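Local coordinates for polar amino acid ABC uptake transporter substrate binding protein (Streptococcus thermophilus LMG 18311, PDB 3HV1), which probably captures a polar amino acid outside the cell and delivers it to the membrane components of an ABC uptake transporter, at residues A[112-117]-A[197-202]; A[123-128]-A[147-152]; A[74-79]-A[214-219]. All blocks are in the same frame, centred on the assembly; numbering follows the deposited sequence.

Contact 1: A[112-117]-A[197-202]; sequences VTKKSS and DQYNVM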
loop_
_atom_site.group_PDB
_atom_site.type_symbol
_atom_site.label_atom_id
_atom_site.label_comp_id
_atom_site.label_asym_id
_atom_site.label_seq_id
_atom_site.Cartn_x
_atom_site.Cartn_y
_atom_site.Cartn_z
ATOM N N VAL A 112 19.591 -15.621 -9.235
ATOM C CA VAL A 112 20.663 -15.020 -10.012
ATOM C C VAL A 112 21.348 -16.060 -10.883
ATOM O O VAL A 112 21.701 -17.143 -10.420
ATOM C CB VAL A 112 21.717 -14.379 -9.088
ATOM C CG1 VAL A 112 22.854 -13.775 -9.911
ATOM C CG2 VAL A 112 21.051 -13.334 -8.216
ATOM N N THR A 113 21.512 -15.733 -12.156
ATOM C CA THR A 113 22.186 -16.646 -13.054
ATOM C C THR A 113 23.038 -15.796 -13.967
ATOM O O THR A 113 22.796 -14.597 -14.112
ATOM C CB THR A 113 21.206 -17.462 -13.925
ATOM O OG1 THR A 113 20.513 -16.580 -14.816
ATOM C CG2 THR A 113 20.211 -18.212 -13.056
ATOM N N LYS A 114 24.060 -16.405 -14.557
ATOM C CA LYS A 114 24.907 -15.669 -15.479
ATOM C C LYS A 114 24.101 -15.536 -16.764
ATOM O O LYS A 114 23.387 -16.465 -17.143
ATOM C CB LYS A 114 26.200 -16.434 -15.766
ATOM C CG LYS A 114 27.097 -16.645 -14.564
ATOM C CD LYS A 114 28.530 -16.960 -14.994
ATOM C CE LYS A 114 28.628 -18.251 -15.806
ATOM N NZ LYS A 114 30.034 -18.493 -16.258
ATOM N N LYS A 115 24.196 -14.392 -17.432
ATOM C CA LYS A 115 23.466 -14.222 -18.680
ATOM C C LYS A 115 23.944 -15.256 -19.697
ATOM O O LYS A 115 23.177 -15.684 -20.560
ATOM C CB LYS A 115 23.654 -12.810 -19.239
ATOM C CG LYS A 115 22.795 -11.753 -18.534
ATOM C CD LYS A 115 22.942 -10.376 -19.175
ATOM C CE LYS A 115 22.168 -9.299 -18.403
ATOM N NZ LYS A 115 20.703 -9.557 -18.400
ATOM N N SER A 116 25.207 -15.664 -19.574
ATOM C CA SER A 116 25.801 -16.647 -20.484
ATOM C C SER A 116 25.210 -18.044 -20.302
ATOM O O SER A 116 25.416 -18.913 -21.142
ATOM C CB SER A 116 27.326 -16.716 -20.279
ATOM O OG SER A 116 27.649 -17.243 -19.004
ATOM N N SER A 117 24.484 -18.265 -19.210
ATOM C CA SER A 117 23.886 -19.572 -18.961
ATOM C C SER A 117 22.648 -19.820 -19.804
ATOM O O SER A 117 22.276 -20.971 -20.043
ATOM C CB SER A 117 23.486 -19.727 -17.493
ATOM O OG SER A 117 22.297 -19.003 -17.211
ATOM N N ASP A 197 25.498 -6.236 -15.132
ATOM C CA ASP A 197 24.957 -6.505 -16.464
ATOM C C ASP A 197 25.366 -7.827 -17.096
ATOM O O ASP A 197 25.049 -8.080 -18.254
ATOM C CB ASP A 197 25.251 -5.350 -17.433
ATOM C CG ASP A 197 26.711 -4.990 -17.495
ATOM O OD1 ASP A 197 27.558 -5.810 -17.082
ATOM O OD2 ASP A 197 27.013 -3.871 -17.968
ATOM N N GLN A 198 26.078 -8.667 -16.351
ATOM C CA GLN A 198 26.452 -9.978 -16.866
ATOM C C GLN A 198 25.561 -11.046 -16.226
ATOM O O GLN A 198 25.748 -12.238 -16.452
ATOM C CB GLN A 198 27.929 -10.280 -16.572
ATOM C CG GLN A 198 28.894 -9.432 -17.396
ATOM C CD GLN A 198 30.350 -9.701 -17.060
ATOM O OE1 GLN A 198 30.851 -10.807 -17.253
ATOM N NE2 GLN A 198 31.032 -8.688 -16.548
ATOM N N TYR A 199 24.582 -10.609 -15.436
ATOM C CA TYR A 199 23.683 -11.540 -14.741
ATOM C C TYR A 199 22.210 -11.229 -14.892
ATOM O O TYR A 199 21.822 -10.074 -15.069
ATOM C CB TYR A 199 23.962 -11.523 -13.236
ATOM C CG TYR A 199 25.360 -11.899 -12.870
ATOM C CD1 TYR A 199 25.682 -13.217 -12.550
ATOM C CD2 TYR A 199 26.377 -10.943 -12.884
ATOM C CE1 TYR A 199 26.987 -13.577 -12.255
ATOM C CE2 TYR A 199 27.682 -11.290 -12.592
ATOM C CZ TYR A 199 27.980 -12.611 -12.279
ATOM O OH TYR A 199 29.274 -12.961 -11.993
ATOM N N ASN A 200 21.395 -12.275 -14.793
ATOM C CA ASN A 200 19.940 -12.138 -14.811
ATOM C C ASN A 200 19.615 -12.180 -13.313
ATOM O O ASN A 200 19.968 -13.145 -12.643
ATOM C CB ASN A 200 19.267 -13.351 -15.459
ATOM C CG ASN A 200 19.532 -13.452 -16.944
ATOM O OD1 ASN A 200 19.806 -14.535 -17.462
ATOM N ND2 ASN A 200 19.443 -12.333 -17.638
ATOM N N VAL A 201 18.983 -11.134 -12.798
ATOM C CA VAL A 201 18.604 -11.082 -11.392
ATOM C C VAL A 201 17.098 -10.982 -11.454
ATOM O O VAL A 201 16.543 -9.915 -11.734
ATOM C CB VAL A 201 19.178 -9.847 -10.709
ATOM C CG1 VAL A 201 18.877 -9.897 -9.215
ATOM C CG2 VAL A 201 20.676 -9.772 -10.979
HETATM N N MSE A 202 16.454 -12.112 -11.203
HETATM C CA MSE A 202 15.014 -12.230 -11.317
HETATM C C MSE A 202 14.256 -12.504 -10.028
HETATM O O MSE A 202 14.711 -13.280 -9.190
HETATM C CB MSE A 202 14.711 -13.367 -12.302
HETATM C CG MSE A 202 15.616 -13.372 -13.546
HETATM SE SE MSE A 202 15.725 -15.021 -14.509
HETATM C CE MSE A 202 17.108 -15.891 -13.530
#
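With CG1 anti to the backbone N (chi1 179°), V112 extends that methyl to CD1 of Y199, 3.9 Å away; Y199 turns its own CG beside its backbone N (chi1 -59°), which sets the ring alongside K114, with T113 O at its edge. The two residues belong to an antiparallel strand pair, 112-114 with 199-202, in one lobe of a periplasmic-binding-protein fold. T113 and N200 form the hydrogen-bonded pair: T113 N donates to N200 O and N200 N returns a bond of 2.8 Å to T113 O. In one flanking non-hydrogen-bonded pair, V112 with V201, the side chains lie side by side, CG2 to CG1 at 4.2 Å. Branched valines suit this face, where V112 also meets A186 and L190 of helix 183-192. T113 projects from the reverse face; its hydroxyl bonds I119 O, while selenomethionine M202 brings CE to 3.7 Å from T113 OG1. Aliphatic CG of K114 touches CE1 of the Y199 ring obliquely, and the polar ends of both residues reach N172, NZ to its backbone O and OH to its side-chain OD1. Beyond the strand the chain turns into a 3-10 segment, where S117 N and OG both donate to K114 O. Past the last bridge, K115 N makes a nearly straight bond (177°) to Q198 O, 2.8 Å away.

Contact 2: A[123-128]-A[147-152]; sequences AGMAGK and KILKDV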
loop_
_atom_site.group_PDB
_atom_site.type_symbol
_atom_site.label_atom_id
_atom_site.label_comp_id
_atom_site.label_asym_id
_atom_site.label_seq_id
_atom_site.Cartn_x
_atom_site.Cartn_y
_atom_site.Cartn_z
ATOM N N ALA A 123 11.562 -20.671 -14.249
ATOM C CA ALA A 123 11.180 -21.984 -14.757
ATOM C C ALA A 123 12.351 -22.654 -15.477
ATOM O O ALA A 123 12.434 -23.882 -15.539
ATOM C CB ALA A 123 9.980 -21.859 -15.701
ATOM N N GLY A 124 13.259 -21.839 -16.007
ATOM C CA GLY A 124 14.407 -22.359 -16.724
ATOM C C GLY A 124 15.395 -23.099 -15.850
ATOM O O GLY A 124 16.393 -23.645 -16.343
HETATM N N MSE A 125 15.118 -23.123 -14.550
HETATM C CA MSE A 125 15.974 -23.800 -13.584
HETATM C C MSE A 125 15.669 -25.283 -13.449
HETATM O O MSE A 125 16.279 -25.990 -12.640
HETATM C CB MSE A 125 15.851 -23.118 -12.224
HETATM C CG MSE A 125 16.646 -21.828 -12.120
HETATM SE SE MSE A 125 18.530 -22.048 -12.236
HETATM C CE MSE A 125 18.670 -23.159 -10.718
ATOM N N ALA A 126 14.726 -25.753 -14.253
ATOM C CA ALA A 126 14.338 -27.159 -14.230
ATOM C C ALA A 126 15.536 -28.041 -14.562
ATOM O O ALA A 126 16.126 -27.926 -15.641
ATOM C CB ALA A 126 13.215 -27.403 -15.235
ATOM N N GLY A 127 15.903 -28.904 -13.623
ATOM C CA GLY A 127 17.026 -29.799 -13.834
ATOM C C GLY A 127 18.382 -29.161 -13.592
ATOM O O GLY A 127 19.419 -29.804 -13.772
ATOM N N LYS A 128 18.378 -27.898 -13.174
ATOM C CA LYS A 128 19.617 -27.177 -12.918
ATOM C C LYS A 128 19.955 -27.155 -11.428
ATOM O O LYS A 128 19.077 -27.327 -10.582
ATOM C CB LYS A 128 19.495 -25.747 -13.449
ATOM C CG LYS A 128 19.123 -25.655 -14.926
ATOM C CD LYS A 128 20.235 -26.185 -15.818
ATOM C CE LYS A 128 19.896 -26.012 -17.292
ATOM N NZ LYS A 128 21.042 -26.409 -18.163
ATOM N N LYS A 147 7.019 -25.734 -4.484
ATOM C CA LYS A 147 6.473 -25.596 -5.827
ATOM C C LYS A 147 7.147 -24.493 -6.653
ATOM O O LYS A 147 7.053 -24.487 -7.880
ATOM C CB LYS A 147 4.965 -25.346 -5.742
ATOM C CG LYS A 147 4.237 -25.446 -7.067
ATOM C CD LYS A 147 2.729 -25.462 -6.859
ATOM C CE LYS A 147 2.304 -26.643 -5.994
ATOM N NZ LYS A 147 0.838 -26.645 -5.739
ATOM N N ILE A 148 7.834 -23.571 -5.987
ATOM C CA ILE A 148 8.509 -22.479 -6.687
ATOM C C ILE A 148 9.774 -22.941 -7.406
ATOM O O ILE A 148 9.903 -22.788 -8.620
ATOM C CB ILE A 148 8.902 -21.347 -5.715
ATOM C CG1 ILE A 148 7.653 -20.789 -5.031
ATOM C CG2 ILE A 148 9.646 -20.251 -6.473
ATOM C CD1 ILE A 148 6.620 -20.208 -5.985
ATOM N N LEU A 149 10.712 -23.499 -6.650
ATOM C CA LEU A 149 11.961 -23.972 -7.226
ATOM C C LEU A 149 12.358 -25.368 -6.766
ATOM O O LEU A 149 12.867 -26.155 -7.554
ATOM C CB LEU A 149 13.093 -23.004 -6.896
ATOM C CG LEU A 149 13.233 -21.793 -7.817
ATOM C CD1 LEU A 149 14.130 -20.749 -7.171
ATOM C CD2 LEU A 149 13.799 -22.241 -9.150
ATOM N N LYS A 150 12.119 -25.672 -5.496
ATOM C CA LYS A 150 12.494 -26.969 -4.953
ATOM C C LYS A 150 12.076 -28.163 -5.806
ATOM O O LYS A 150 12.868 -29.083 -6.016
ATOM C CB LYS A 150 11.945 -27.138 -3.536
ATOM C CG LYS A 150 12.472 -28.393 -2.851
ATOM C CD LYS A 150 12.139 -28.442 -1.373
ATOM C CE LYS A 150 12.720 -29.707 -0.739
ATOM N NZ LYS A 150 12.387 -29.826 0.706
ATOM N N ASP A 151 10.846 -28.150 -6.307
ATOM C CA ASP A 151 10.355 -29.262 -7.115
ATOM C C ASP A 151 10.997 -29.387 -8.489
ATOM O O ASP A 151 11.115 -30.493 -9.023
ATOM C CB ASP A 151 8.834 -29.171 -7.293
ATOM C CG ASP A 151 8.082 -29.322 -5.984
ATOM O OD1 ASP A 151 8.652 -29.898 -5.031
ATOM O OD2 ASP A 151 6.916 -28.877 -5.913
ATOM N N VAL A 152 11.423 -28.267 -9.063
ATOM C CA VAL A 152 12.006 -28.298 -10.396
ATOM C C VAL A 152 13.522 -28.412 -10.480
ATOM O O VAL A 152 14.039 -28.956 -11.449
ATOM C CB VAL A 152 11.576 -27.069 -11.206
ATOM C CG1 VAL A 152 10.084 -27.118 -11.466
ATOM C CG2 VAL A 152 11.939 -25.803 -10.453
#
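V152 O takes the N-H of G127 in a hydrogen bond of 2.9 Å, the N-H...O angle being 164°, and the same oxygen meets the CA-H of A126 at 3.3 Å from CA. G127 N sits 24° out of the carbonyl plane; the oxygen thus serves two successive residues of the opposing loop, one by N-H and one by the weaker CA-H. That loop is a type II beta turn from M125 to K128, closed by K128 N bonding to M125 O at 2.9 Å. G127 occupies its third position with a positive phi of 81°, a backbone conformation that glycine adopts readily. A126 brings a small methyl group, its CB 4.4 Å from CB of V152, which suits the close backbone approach.

Deeper in, the contact becomes apolar. L149 carries CD2 to within 3.8 Å of CB of selenomethionine M125, the two side chains crossing at a slant. M125 is bent at both chi2 and chi3, which folds its long chain compactly, and both residues also pack on L130 of strand 130-133; L149 further meets F142 of helix 137-144 and Y206. V152 N bonds to L149 O, linking the buried leucine to the partly exposed V152 whose carbonyl receives G127 N. Just beyond, K128 and A154 continue the backbone pairing. The arrangement is a beta turn docked by its backbone on a neighbouring loop, at the approach to the parallel strands 130-133 and 158-161 in the alpha/beta lobe of a family 3 solute-binding protein.

Contact 3: A[74-79]-A[214-219]; sequences TELKNG and GARKVD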
loop_
_atom_site.group_PDB
_atom_site.type_symbol
_atom_site.label_atom_id
_atom_site.label_comp_id
_atom_site.label_asym_id
_atom_site.label_seq_id
_atom_site.Cartn_x
_atom_site.Cartn_y
_atom_site.Cartn_z
ATOM N N THR A 74 12.215 0.510 21.761
ATOM C CA THR A 74 12.381 1.150 23.054
ATOM C C THR A 74 13.082 2.489 22.872
ATOM O O THR A 74 12.646 3.498 23.418
ATOM C CB THR A 74 13.206 0.278 24.003
ATOM O OG1 THR A 74 12.522 -0.964 24.217
ATOM C CG2 THR A 74 13.396 0.993 25.341
ATOM N N GLU A 75 14.162 2.489 22.093
ATOM C CA GLU A 75 14.920 3.702 21.820
ATOM C C GLU A 75 14.024 4.774 21.209
ATOM O O GLU A 75 14.140 5.952 21.533
ATOM C CB GLU A 75 16.069 3.400 20.859
ATOM C CG GLU A 75 17.219 2.640 21.478
ATOM C CD GLU A 75 18.185 3.556 22.185
ATOM O OE1 GLU A 75 18.961 4.250 21.495
ATOM O OE2 GLU A 75 18.158 3.594 23.434
ATOM N N LEU A 76 13.130 4.349 20.321
ATOM C CA LEU A 76 12.212 5.255 19.645
ATOM C C LEU A 76 11.188 5.860 20.599
ATOM O O LEU A 76 10.942 7.070 20.593
ATOM C CB LEU A 76 11.481 4.504 18.529
ATOM C CG LEU A 76 10.515 5.322 17.671
ATOM C CD1 LEU A 76 11.259 6.433 16.936
ATOM C CD2 LEU A 76 9.830 4.389 16.689
ATOM N N LYS A 77 10.572 5.006 21.405
ATOM C CA LYS A 77 9.580 5.468 22.358
ATOM C C LYS A 77 10.239 6.235 23.500
ATOM O O LYS A 77 9.622 7.115 24.084
ATOM C CB LYS A 77 8.769 4.281 22.893
ATOM C CG LYS A 77 7.808 3.702 21.860
ATOM C CD LYS A 77 6.957 2.567 22.415
ATOM C CE LYS A 77 7.767 1.301 22.641
ATOM N NZ LYS A 77 6.885 0.153 22.994
ATOM N N ASN A 78 11.492 5.904 23.810
ATOM C CA ASN A 78 12.229 6.579 24.882
ATOM C C ASN A 78 12.708 7.963 24.473
ATOM O O ASN A 78 13.025 8.796 25.323
ATOM C CB ASN A 78 13.442 5.756 25.314
ATOM C CG ASN A 78 13.076 4.640 26.251
ATOM O OD1 ASN A 78 11.926 4.529 26.683
ATOM N ND2 ASN A 78 14.054 3.804 26.589
ATOM N N GLY A 79 12.767 8.198 23.167
ATOM C CA GLY A 79 13.207 9.483 22.667
ATOM C C GLY A 79 14.700 9.509 22.417
ATOM O O GLY A 79 15.262 10.568 22.142
ATOM N N GLY A 214 10.148 3.942 10.397
ATOM C CA GLY A 214 9.288 3.999 11.564
ATOM C C GLY A 214 9.571 5.217 12.432
ATOM O O GLY A 214 10.720 5.610 12.590
ATOM N N ALA A 215 8.518 5.820 12.977
ATOM C CA ALA A 215 8.646 6.991 13.844
ATOM C C ALA A 215 7.597 6.891 14.938
ATOM O O ALA A 215 6.677 6.076 14.848
ATOM C CB ALA A 215 8.423 8.270 13.046
ATOM N N ARG A 216 7.730 7.710 15.974
ATOM C CA ARG A 216 6.741 7.686 17.044
ATOM C C ARG A 216 5.379 7.996 16.418
ATOM O O ARG A 216 5.285 8.800 15.490
ATOM C CB ARG A 216 7.102 8.707 18.128
ATOM C CG ARG A 216 8.214 8.216 19.067
ATOM C CD ARG A 216 8.567 9.258 20.117
ATOM N NE ARG A 216 9.204 10.433 19.535
ATOM C CZ ARG A 216 10.496 10.519 19.231
ATOM N NH1 ARG A 216 11.311 9.496 19.455
ATOM N NH2 ARG A 216 10.972 11.632 18.696
ATOM N N LYS A 217 4.327 7.349 16.911
ATOM C CA LYS A 217 2.989 7.560 16.363
ATOM C C LYS A 217 2.530 9.012 16.389
ATOM O O LYS A 217 1.740 9.433 15.539
ATOM C CB LYS A 217 1.975 6.690 17.111
ATOM C CG LYS A 217 2.197 5.207 16.938
ATOM C CD LYS A 217 1.088 4.408 17.598
ATOM C CE LYS A 217 1.068 2.994 17.082
ATOM N NZ LYS A 217 0.783 2.972 15.617
ATOM N N VAL A 218 3.020 9.777 17.364
ATOM C CA VAL A 218 2.653 11.187 17.497
ATOM C C VAL A 218 3.268 12.076 16.414
ATOM O O VAL A 218 2.747 13.149 16.117
ATOM C CB VAL A 218 3.080 11.750 18.874
ATOM C CG1 VAL A 218 2.256 11.105 19.977
ATOM C CG2 VAL A 218 4.575 11.494 19.106
ATOM N N ASP A 219 4.374 11.630 15.826
ATOM C CA ASP A 219 5.054 12.401 14.784
ATOM C C ASP A 219 4.414 12.263 13.405
ATOM O O ASP A 219 5.088 11.950 12.419
ATOM C CB ASP A 219 6.529 12.000 14.698
ATOM C CG ASP A 219 7.422 12.880 15.545
ATOM O OD1 ASP A 219 7.155 14.095 15.611
ATOM O OD2 ASP A 219 8.406 12.367 16.121
#
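The guanidinium of R216 meets L76 O at its edge, the oxygen lying 2° out of the plane, while CA of G79 approaches NH1 obliquely at 3.7 Å. This joins the end of helix 72-78 to the chain leaving strand 209-215, in a lobe of the periplasmic-binding-protein fold. The NH1 to L76 O bond is short, 2.7 Å, and lies in the carbonyl plane as well as near the guanidinium plane, so the N-H points well at the oxygen. L76 belongs to the last helical turn, where the regular helix bonding gives out; G79 N reaches its carbonyl weakly. An arginine, long and rich in donors, suits the task. NH1 also bonds I81 O and NH2 pairs with D82, which together fix the group's rotation; D219 adds a long salt bridge within the turn 216-219. G79, the first residue past the helix, has positive phi (91°), which glycine adopts readily. Beside this bond, L76, its CG anti to the backbone N (chi1 -177°), lies against the strand backbone and also touches I84. Its CD2 methyl rests 3.8 Å from A215 C, and its CG sits 4.0 Å from the aliphatic CG of R216.

From the N terminus, the chain enters contact 3 at 74-79, contact 1 at 112-117 and contact 2 at 123-128. Contact 2 closes first, at 147-152; contact 1 follows at 197-202, and contact 3 last, at 214-219, so the three loops nest without crossing. Contacts 1 and 2, centres 16 Å apart, touch where T113 CG2 meets M125 SE; contact 3 lies on the opposite side of the chain's centre, about 42 Å from contact 1 between centres. Contact 1 joins strands 105-114 and 199-203, contact 2 the loops before strands 130-133 and 158-161, and contact 3 helix 72-78 to the end of strand 209-215. Strands 105-114 and 209-215 pair, so one mixed sheet runs between contacts 1 and 3.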